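Local coordinates for protein TqaA (Penicillium aethiopicum, PDB 5EJD) that probably carries substrates and intermediates on a 4'-phosphopantetheine arm, as the third thiolation (T3, peptidyl carrier) domain of a multidomain nonribosomal peptide synthetase, at residues D64-V67 / L68-A72. Residues are numbered along the deposited sequence; the frame is centred on the assembly and turned at random.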
loop_
_atom_site.group_PDB
_atom_site.type_symbol
_atom_site.label_atom_id
_atom_site.label_comp_id
_atom_site.label_asym_id
_atom_site.label_seq_id
_atom_site.Cartn_x
_atom_site.Cartn_y
_atom_site.Cartn_z
ATOM N N ASP B 64 -13.065 -18.083 -3.092
ATOM C CA ASP B 64 -13.530 -19.480 -3.295
ATOM C C ASP B 64 -15.032 -19.593 -3.127
ATOM O O ASP B 64 -15.668 -20.299 -3.870
ATOM C CB ASP B 64 -12.859 -20.426 -2.320
ATOM C CG ASP B 64 -11.347 -20.578 -2.569
ATOM O OD1 ASP B 64 -10.869 -20.276 -3.691
ATOM O OD2 ASP B 64 -10.638 -21.012 -1.626
ATOM N N HIS B 65 -15.592 -18.803 -2.213
ATOM C CA HIS B 65 -17.011 -18.833 -1.907
ATOM C C HIS B 65 -17.628 -17.461 -1.966
ATOM O O HIS B 65 -17.993 -16.872 -0.960
ATOM C CB HIS B 65 -17.210 -19.443 -0.549
ATOM C CG HIS B 65 -16.758 -20.848 -0.495
ATOM N ND1 HIS B 65 -15.649 -21.252 0.219
ATOM C CD2 HIS B 65 -17.211 -21.933 -1.168
ATOM C CE1 HIS B 65 -15.458 -22.538 0.007
ATOM N NE2 HIS B 65 -16.394 -22.970 -0.828
ATOM N N PRO B 66 -17.740 -16.933 -3.181
ATOM C CA PRO B 66 -18.186 -15.550 -3.393
ATOM C C PRO B 66 -19.649 -15.284 -3.030
ATOM O O PRO B 66 -20.032 -14.123 -2.888
ATOM C CB PRO B 66 -17.979 -15.348 -4.896
ATOM C CG PRO B 66 -18.108 -16.716 -5.475
ATOM C CD PRO B 66 -17.528 -17.649 -4.450
ATOM N N VAL B 67 -20.450 -16.335 -2.886
ATOM C CA VAL B 67 -21.868 -16.171 -2.600
ATOM C C VAL B 67 -22.062 -16.139 -1.100
ATOM O O VAL B 67 -21.481 -16.960 -0.369
ATOM C CB VAL B 67 -22.696 -17.301 -3.253
ATOM C CG1 VAL B 67 -24.129 -17.298 -2.736
ATOM C CG2 VAL B 67 -22.699 -17.138 -4.760
ATOM N N LEU B 68 -22.906 -15.227 -0.626
ATOM C CA LEU B 68 -23.010 -14.978 0.814
ATOM C C LEU B 68 -23.306 -16.226 1.626
ATOM O O LEU B 68 -22.606 -16.515 2.598
ATOM C CB LEU B 68 -24.048 -13.926 1.108
ATOM C CG LEU B 68 -23.979 -13.287 2.497
ATOM C CD1 LEU B 68 -24.568 -11.899 2.446
ATOM C CD2 LEU B 68 -24.725 -14.079 3.535
ATOM N N SER B 69 -24.335 -16.963 1.243
ATOM C CA SER B 69 -24.739 -18.143 1.992
ATOM C C SER B 69 -23.611 -19.158 2.063
ATOM O O SER B 69 -23.429 -19.779 3.104
ATOM C CB SER B 69 -26.003 -18.783 1.383
ATOM O OG SER B 69 -25.764 -19.208 0.057
ATOM N N GLU B 70 -22.883 -19.351 0.964
ATOM C CA GLU B 70 -21.739 -20.275 0.949
ATOM C C GLU B 70 -20.578 -19.821 1.808
ATOM O O GLU B 70 -19.967 -20.617 2.502
ATOM C CB GLU B 70 -21.244 -20.477 -0.435
ATOM C CG GLU B 70 -22.129 -21.290 -1.363
ATOM C CD GLU B 70 -21.278 -21.536 -2.666
ATOM O OE1 GLU B 70 -20.610 -20.594 -3.208
ATOM O OE2 GLU B 70 -21.118 -22.677 -3.137
ATOM N N LEU B 71 -20.328 -18.519 1.832
ATOM C CA LEU B 71 -19.287 -17.987 2.677
ATOM C C LEU B 71 -19.647 -18.119 4.155
ATOM O O LEU B 71 -18.774 -18.339 5.002
ATOM C CB LEU B 71 -18.992 -16.509 2.328
ATOM C CG LEU B 71 -17.933 -15.775 3.160
ATOM C CD1 LEU B 71 -16.574 -16.445 3.057
ATOM C CD2 LEU B 71 -17.834 -14.345 2.722
ATOM N N ALA B 72 -20.919 -17.938 4.473
ATOM C CA ALA B 72 -21.362 -18.082 5.868
ATOM C C ALA B 72 -21.172 -19.477 6.440
ATOM O O ALA B 72 -20.952 -19.602 7.630
ATOM C CB ALA B 72 -22.801 -17.638 5.993
#
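Glu70 reaches back from the first turn of helix 68-74 to the side of Val67 and the edge of the His65 ring, and its side chain can be followed atom by atom. Glu70 CB lies 3.5 Å from Val67 O and 4.2 Å from His65 CB, against the loop that leads into the helix. The first torsion (chi1 -71°) sets CG beside the backbone N, and the chain, extended beyond CG, crosses the His65 side chain at about a right angle. At the tip, Glu70 OE1 comes 3.9 Å from Val67 CB and 4.2 Å from His65 CD2. It approaches the imidazole at its edge, near the ring plane, while the carboxylate plane stands 89° to the ring.

The helix itself starts at the backbone: Val67, at the N-cap position, gives its carbonyl O to Leu71 N in a 2.9 Å hydrogen bond, fairly straight at 159°. Leu71 CB also rests 3.5 Å from His65 O, and its side chain reaches helix 59-64, while Leu68 turns to Leu12 and Trp16 of helix 7-20. The turn thus joins the last two helices of the four-helix carrier fold. Because His65 NE2 and Glu70 OE2 stay 5.3 Å apart, the acid and imidazole form no salt bridge; their proximity could at most modestly favour a protonated histidine. Leu71 N to Val67 O is the one hydrogen bond across the turn, and the side chains add van der Waals contact.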